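Local coordinates for nitrogenase molybdenum-iron protein alpha chain (Clostridium pasteurianum, PDB 4WES) that forms, with the beta chain, the molybdenum-iron component of nitrogenase, which carries the P-cluster and the molybdenum-iron cofactor and reduces dinitrogen to ammonium, at residues E294-R297 and D298-K301; T309-T312 and E313-A317; K122-D125 and A126-A130. All blocks are in the same frame, centred on the assembly; numbering follows the deposited sequence.

Interaction 1 of 3, residues E294-R297 and D298-K301; sequences ETLR and DMAK
M299 leans back over the preceding turn onto T295 and L296, and it can be followed atom by atom. M299 CB sits 3.6 Å from both T295 O and L296 O. CG lies anti to its own carbonyl carbon, chi1 -69°, which folds the chain back toward the earlier turn and sets M299 CG 3.2 Å from T295 O. M299 SD continues past that carbonyl and reaches T295 CG2 at 4.1 Å, the threonine methyl and the methionine running alongside each other. M299 SD also lies 4.3 Å from L296 CD2. At SD the chain bends, chi3 69°, and CE heads off from this turn; outside it, M299 packs on Y234 and on L229 of helix 221-232. The contacts with T295 and L296 are i to i+4 and i to i+3 packing within helix 289-303, whose backbone bonds run from D298 N to E294 O, M299 N to T295 O, A300 N to L296 O and K301 N to R297 O. T295 turns its methyl to the sulfur while OG1 bonds G291 O and N285 N. On another side of the helix, E294 and D298 run alongside each other, E294 CG 3.9 Å from D298 OD2. Their carboxylate planes are 36° apart, and E294 OE2 stays 4.8 Å from D298 OD2, close enough that the two like charges would probably repel somewhat.

Interaction 2 of 3, residues T309-T312 and E313-A317; sequences TKRT and EEVIA
Four i to i+4 bonds join T309-T312 to E313-A317 as successive turns of the long helix 306-334. E313 N, E314 N, V315 N and I316 N bond to the carbonyl oxygens of T309, K310, R311 and T312. The shortest of the four, from V315 N to R311 O, measures 2.8 Å. The helical repeat brings K310, R311 and E314 together as a salt-bridge network, with one carboxylate between two cations. R311 NH2 gives E314 OE1 a nearly straight bond of 3.0 Å, the N-H...O angle 168°. The oxygen lies in the guanidinium plane and receives the proton on its anti lone pair, away from OE2, while the two flat groups are turned 60° against each other. R311 gets there by doubling back at chi2 and chi3, both near -70°, which also lays the guanidinium over V315: CG2 stands 3.4 Å above one face, off centre, nearer the edge of the group. NH1 bonds K231 O at the end of helix 221-232, so a second partner helps to fix the plane. K310 comes to the other carboxylate oxygen, E314 OE2, mainly with its aliphatic end, CE at 3.2 Å; the bend at chi4 leaves NZ in a long salt bridge of 3.8 Å to OE2. On the buried side, T312 and I316 run side by side toward L296 of helix 289-303. There T312 OG1 bonds L308 O, one turn back, and T312 CG2 touches I316 CD1 at 3.8 Å.

Interaction 3 of 3, residues K122-D125 and A126-A130; sequences KLKD and AIHEA
In K124, CG stands anti to the backbone N, chi1 166°, whereas in H128 the ring carbon CG is anti to the carbonyl carbon, chi1 -75°, which swings the imidazole back over the preceding turn; together the two torsions bring the K124 CG methylene and the imidazole edge to the same patch of helix surface. Both residues lie on helix 120-134, which packs against the parallel sheet containing strands 69-74 and 138-143, and the pair is an i to i+4 contact along it. H128 presents the edge of its ring: CD2 comes within 3.1 Å of K124 O, which lies near the ring plane, and within 3.9 Å of K124 CG. K124 O also accepts the backbone bond from H128 N, 3.0 Å. K124 then bends at chi3 and chi4, curling NZ toward its neighbour D125, where it makes a 2.8 Å salt bridge to OD1. The ammonium comes to the syn side of that oxygen but 31° out of the carboxylate plane. Facing the sheet, L123 and I127 pack against each other at an angle, L123 CG 4.0 Å from I127 CD1; I127 also packs on I72, I139 and V141, and on A161 of helix 154-165. A third side of the helix meets the beta chain. E129 runs extended out to it, its carboxylate oxygens taking backbone N-H groups of K13, A14 and L15 of the beta chain. At its root, E129 CG lies 3.4 Å from D125 O, the oxygen to which E129 N is bonded.

From the N terminus, interaction 3 comes first, on helix 120-134, followed by interaction 1 on helix 289-303 and interaction 2 on helix 306-334. Each joins adjoining turns of one helix, so none closes a long loop and the three stand in series, neither nesting nor crossing. Interactions 1 and 2, on consecutive helices, have centres about 10 Å apart and touch directly: R297 NE makes a 2.9 Å salt bridge to E313 OE1, and L296 CD1 packs on I316 CG1. Both helices also contact helix 221-232. Interaction 3, beside the beta chain, lies across the chain's centre from interaction 1, their centres about 47 Å apart.

Interaction 1 of 3, residues E294-R297 and D298-K301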
loop_
_atom_site.group_PDB
_atom_site.type_symbol
_atom_site.label_atom_id
_atom_site.label_comp_id
_atom_site.label_asym_id
_atom_site.label_seq_id
_atom_site.Cartn_x
_atom_site.Cartn_y
_atom_site.Cartn_z
ATOM N N GLU A 294 46.431 -3.675 -1.768
ATOM C CA GLU A 294 47.465 -4.732 -1.756
ATOM C C GLU A 294 47.306 -5.629 -2.990
ATOM O O GLU A 294 48.302 -5.975 -3.637
ATOM C CB GLU A 294 47.385 -5.568 -0.475
ATOM C CG GLU A 294 48.331 -6.742 -0.434
ATOM C CD GLU A 294 48.324 -7.452 0.911
ATOM O OE1 GLU A 294 47.234 -7.704 1.464
ATOM O OE2 GLU A 294 49.427 -7.747 1.410
ATOM N N THR A 295 46.065 -5.999 -3.307
ATOM C CA THR A 295 45.797 -6.845 -4.468
ATOM C C THR A 295 46.312 -6.166 -5.745
ATOM O O THR A 295 47.009 -6.786 -6.559
ATOM C CB THR A 295 44.289 -7.091 -4.596
ATOM O OG1 THR A 295 43.811 -7.836 -3.470
ATOM C CG2 THR A 295 43.981 -7.850 -5.880
ATOM N N LEU A 296 45.937 -4.919 -5.956
ATOM C CA LEU A 296 46.313 -4.214 -7.172
ATOM C C LEU A 296 47.825 -4.080 -7.255
ATOM O O LEU A 296 48.423 -4.182 -8.328
ATOM C CB LEU A 296 45.641 -2.846 -7.232
ATOM C CG LEU A 296 44.117 -2.865 -7.360
ATOM C CD1 LEU A 296 43.589 -1.434 -7.269
ATOM C CD2 LEU A 296 43.690 -3.504 -8.668
ATOM N N ARG A 297 48.480 -3.807 -6.133
ATOM C CA ARG A 297 49.929 -3.698 -6.122
ATOM C C ARG A 297 50.611 -5.051 -6.378
ATOM O O ARG A 297 51.617 -5.116 -7.085
ATOM C CB ARG A 297 50.410 -3.036 -4.832
ATOM C CG ARG A 297 50.075 -1.546 -4.807
ATOM C CD ARG A 297 50.351 -0.899 -3.480
ATOM N NE ARG A 297 50.147 0.522 -3.617
ATOM C CZ ARG A 297 50.032 1.364 -2.599
ATOM N NH1 ARG A 297 50.030 0.907 -1.353
ATOM N NH2 ARG A 297 49.889 2.648 -2.836
ATOM N N ASP A 298 50.025 -6.131 -5.884
ATOM C CA ASP A 298 50.575 -7.464 -6.173
ATOM C C ASP A 298 50.455 -7.792 -7.661
ATOM O O ASP A 298 51.365 -8.372 -8.267
ATOM C CB ASP A 298 49.826 -8.527 -5.373
ATOM C CG ASP A 298 50.195 -8.572 -3.891
ATOM O OD1 ASP A 298 51.256 -8.055 -3.506
ATOM O OD2 ASP A 298 49.455 -9.235 -3.149
ATOM N N MET A 299 49.303 -7.450 -8.231
ATOM C CA MET A 299 49.065 -7.703 -9.651
ATOM C C MET A 299 50.087 -6.924 -10.477
ATOM O O MET A 299 50.694 -7.459 -11.419
ATOM C CB MET A 299 47.668 -7.258 -10.057
ATOM C CG MET A 299 46.573 -8.105 -9.481
ATOM S SD MET A 299 44.951 -7.437 -9.884
ATOM C CE MET A 299 44.932 -7.768 -11.644
ATOM N N ALA A 300 50.335 -5.660 -10.131
ATOM C CA ALA A 300 51.275 -4.839 -10.880
ATOM C C ALA A 300 52.689 -5.415 -10.771
ATOM O O ALA A 300 53.444 -5.413 -11.738
ATOM C CB ALA A 300 51.249 -3.406 -10.383
ATOM N N LYS A 301 53.050 -5.944 -9.611
ATOM C CA LYS A 301 54.345 -6.585 -9.459
ATOM C C LYS A 301 54.492 -7.797 -10.384
ATOM O O LYS A 301 55.551 -8.017 -10.970
ATOM C CB LYS A 301 54.593 -6.992 -8.014
ATOM C CG LYS A 301 54.890 -5.816 -7.092
ATOM C CD LYS A 301 54.884 -6.176 -5.621
ATOM C CE LYS A 301 55.001 -4.917 -4.784
ATOM N NZ LYS A 301 54.934 -5.212 -3.342
#

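Interaction 2 of 3, residues T309-T312 and E313-A317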
loop_
_atom_site.group_PDB
_atom_site.type_symbol
_atom_site.label_atom_id
_atom_site.label_comp_id
_atom_site.label_asym_id
_atom_site.label_seq_id
_atom_site.Cartn_x
_atom_site.Cartn_y
_atom_site.Cartn_z
ATOM N N THR A 309 51.871 -0.225 -13.882
ATOM C CA THR A 309 52.251 0.201 -12.550
ATOM C C THR A 309 51.878 1.661 -12.264
ATOM O O THR A 309 51.305 1.998 -11.212
ATOM C CB THR A 309 53.734 -0.063 -12.325
ATOM O OG1 THR A 309 53.957 -1.478 -12.336
ATOM C CG2 THR A 309 54.196 0.531 -11.005
ATOM N N LYS A 310 52.163 2.523 -13.238
ATOM C CA LYS A 310 51.840 3.932 -13.132
ATOM C C LYS A 310 50.339 4.135 -12.979
ATOM O O LYS A 310 49.894 4.883 -12.097
ATOM C CB LYS A 310 52.356 4.674 -14.373
ATOM C CG LYS A 310 52.013 6.158 -14.426
ATOM C CD LYS A 310 52.334 6.750 -15.794
ATOM C CE LYS A 310 51.860 8.179 -15.949
ATOM N NZ LYS A 310 52.899 9.149 -15.506
ATOM N N ARG A 311 49.554 3.481 -13.839
ATOM C CA ARG A 311 48.106 3.627 -13.811
ATOM C C ARG A 311 47.558 3.052 -12.520
ATOM O O ARG A 311 46.575 3.552 -11.995
ATOM C CB ARG A 311 47.431 2.912 -15.004
ATOM C CG ARG A 311 47.458 3.678 -16.289
ATOM C CD ARG A 311 46.694 4.992 -16.153
ATOM N NE ARG A 311 45.257 4.784 -16.154
ATOM C CZ ARG A 311 44.372 5.525 -15.495
ATOM N NH1 ARG A 311 43.081 5.257 -15.598
ATOM N NH2 ARG A 311 44.766 6.528 -14.737
ATOM N N THR A 312 48.171 1.983 -12.021
ATOM C CA THR A 312 47.727 1.361 -10.762
ATOM C C THR A 312 47.722 2.414 -9.653
ATOM O O THR A 312 46.728 2.603 -8.940
ATOM C CB THR A 312 48.593 0.135 -10.361
ATOM O OG1 THR A 312 48.395 -0.915 -11.302
ATOM C CG2 THR A 312 48.236 -0.410 -9.004
ATOM N N GLU A 313 48.828 3.123 -9.528
ATOM C CA GLU A 313 48.940 4.124 -8.465
ATOM C C GLU A 313 48.036 5.328 -8.720
ATOM O O GLU A 313 47.462 5.883 -7.781
ATOM C CB GLU A 313 50.398 4.517 -8.214
ATOM C CG GLU A 313 51.222 3.346 -7.709
ATOM C CD GLU A 313 50.725 2.804 -6.385
ATOM O OE1 GLU A 313 50.755 1.582 -6.198
ATOM O OE2 GLU A 313 50.301 3.590 -5.516
ATOM N N GLU A 314 47.893 5.748 -9.977
ATOM C CA GLU A 314 46.971 6.849 -10.280
ATOM C C GLU A 314 45.544 6.480 -9.893
ATOM O O GLU A 314 44.826 7.300 -9.305
ATOM C CB GLU A 314 46.992 7.213 -11.764
ATOM C CG GLU A 314 48.286 7.864 -12.184
ATOM C CD GLU A 314 48.412 8.058 -13.680
ATOM O OE1 GLU A 314 47.564 7.550 -14.463
ATOM O OE2 GLU A 314 49.388 8.744 -14.049
ATOM N N VAL A 315 45.106 5.279 -10.273
ATOM C CA VAL A 315 43.741 4.869 -9.991
ATOM C C VAL A 315 43.494 4.693 -8.493
ATOM O O VAL A 315 42.474 5.144 -7.981
ATOM C CB VAL A 315 43.380 3.605 -10.796
ATOM C CG1 VAL A 315 42.052 3.022 -10.356
ATOM C CG2 VAL A 315 43.353 3.932 -12.298
ATOM N N ILE A 316 44.439 4.075 -7.798
ATOM C CA ILE A 316 44.333 3.947 -6.327
ATOM C C ILE A 316 44.152 5.338 -5.711
ATOM O O ILE A 316 43.244 5.553 -4.895
ATOM C CB ILE A 316 45.555 3.222 -5.726
ATOM C CG1 ILE A 316 45.514 1.729 -6.068
ATOM C CG2 ILE A 316 45.608 3.419 -4.217
ATOM C CD1 ILE A 316 46.795 1.018 -5.769
ATOM N N ALA A 317 44.994 6.292 -6.102
ATOM C CA ALA A 317 44.933 7.598 -5.473
ATOM C C ALA A 317 43.607 8.310 -5.748
ATOM O O ALA A 317 43.025 8.909 -4.829
ATOM C CB ALA A 317 46.090 8.453 -5.939
#

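Interaction 3 of 3, residues K122-D125 and A126-A130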
loop_
_atom_site.group_PDB
_atom_site.type_symbol
_atom_site.label_atom_id
_atom_site.label_comp_id
_atom_site.label_asym_id
_atom_site.label_seq_id
_atom_site.Cartn_x
_atom_site.Cartn_y
_atom_site.Cartn_z
ATOM N N LYS A 122 11.885 -38.693 -17.428
ATOM C CA LYS A 122 11.446 -37.342 -17.210
ATOM C C LYS A 122 12.603 -36.367 -17.383
ATOM O O LYS A 122 12.451 -35.276 -17.919
ATOM C CB LYS A 122 10.810 -37.189 -15.827
ATOM C CG LYS A 122 10.076 -35.866 -15.630
ATOM C CD LYS A 122 9.293 -35.810 -14.337
ATOM C CE LYS A 122 8.322 -34.654 -14.314
ATOM N NZ LYS A 122 7.682 -34.548 -12.970
ATOM N N LEU A 123 13.786 -36.770 -16.910
ATOM C CA LEU A 123 14.960 -35.936 -17.073
ATOM C C LEU A 123 15.273 -35.721 -18.563
ATOM O O LEU A 123 15.519 -34.599 -18.996
ATOM C CB LEU A 123 16.173 -36.526 -16.366
ATOM C CG LEU A 123 17.469 -35.788 -16.526
ATOM C CD1 LEU A 123 17.359 -34.348 -16.057
ATOM C CD2 LEU A 123 18.566 -36.534 -15.807
ATOM N N LYS A 124 15.297 -36.804 -19.342
ATOM C CA LYS A 124 15.510 -36.663 -20.792
ATOM C C LYS A 124 14.502 -35.694 -21.381
ATOM O O LYS A 124 14.857 -34.786 -22.143
ATOM C CB LYS A 124 15.339 -38.042 -21.461
ATOM C CG LYS A 124 15.208 -37.978 -22.974
ATOM C CD LYS A 124 15.114 -39.348 -23.611
ATOM C CE LYS A 124 13.915 -40.132 -23.183
ATOM N NZ LYS A 124 12.630 -39.644 -23.768
ATOM N N ASP A 125 13.230 -35.891 -21.063
ATOM C CA ASP A 125 12.197 -35.057 -21.625
ATOM C C ASP A 125 12.306 -33.606 -21.206
ATOM O O ASP A 125 12.065 -32.696 -22.013
ATOM C CB ASP A 125 10.808 -35.609 -21.311
ATOM C CG ASP A 125 10.498 -36.934 -21.993
ATOM O OD1 ASP A 125 11.201 -37.335 -22.939
ATOM O OD2 ASP A 125 9.482 -37.574 -21.561
ATOM N N ALA A 126 12.744 -33.374 -19.962
ATOM C CA ALA A 126 12.957 -32.012 -19.483
ATOM C C ALA A 126 14.118 -31.337 -20.175
ATOM O O ALA A 126 14.072 -30.143 -20.487
ATOM C CB ALA A 126 13.163 -32.002 -17.975
ATOM N N ILE A 127 15.201 -32.083 -20.408
ATOM C CA ILE A 127 16.331 -31.534 -21.160
ATOM C C ILE A 127 15.885 -31.093 -22.560
ATOM O O ILE A 127 16.221 -30.001 -23.034
ATOM C CB ILE A 127 17.492 -32.531 -21.250
ATOM C CG1 ILE A 127 18.116 -32.795 -19.871
ATOM C CG2 ILE A 127 18.564 -32.062 -22.238
ATOM C CD1 ILE A 127 18.958 -34.054 -19.834
ATOM N N HIS A 128 15.132 -31.954 -23.240
ATOM C CA HIS A 128 14.642 -31.595 -24.570
ATOM C C HIS A 128 13.674 -30.415 -24.533
ATOM O O HIS A 128 13.769 -29.552 -25.404
ATOM C CB HIS A 128 13.993 -32.779 -25.245
ATOM C CG HIS A 128 14.987 -33.780 -25.754
ATOM N ND1 HIS A 128 15.463 -33.754 -27.043
ATOM C CD2 HIS A 128 15.618 -34.816 -25.138
ATOM C CE1 HIS A 128 16.332 -34.737 -27.194
ATOM N NE2 HIS A 128 16.443 -35.404 -26.059
ATOM N N GLU A 129 12.783 -30.331 -23.546
ATOM C CA GLU A 129 11.933 -29.144 -23.434
ATOM C C GLU A 129 12.749 -27.898 -23.204
ATOM O O GLU A 129 12.485 -26.873 -23.828
ATOM C CB GLU A 129 10.872 -29.330 -22.354
ATOM C CG GLU A 129 9.769 -30.289 -22.743
ATOM C CD GLU A 129 8.708 -30.574 -21.683
ATOM O OE1 GLU A 129 8.818 -30.110 -20.546
ATOM O OE2 GLU A 129 7.737 -31.283 -22.046
ATOM N N ALA A 130 13.752 -27.973 -22.326
ATOM C CA ALA A 130 14.590 -26.801 -22.093
ATOM C C ALA A 130 15.304 -26.357 -23.365
ATOM O O ALA A 130 15.396 -25.168 -23.661
ATOM C CB ALA A 130 15.603 -27.087 -21.016
#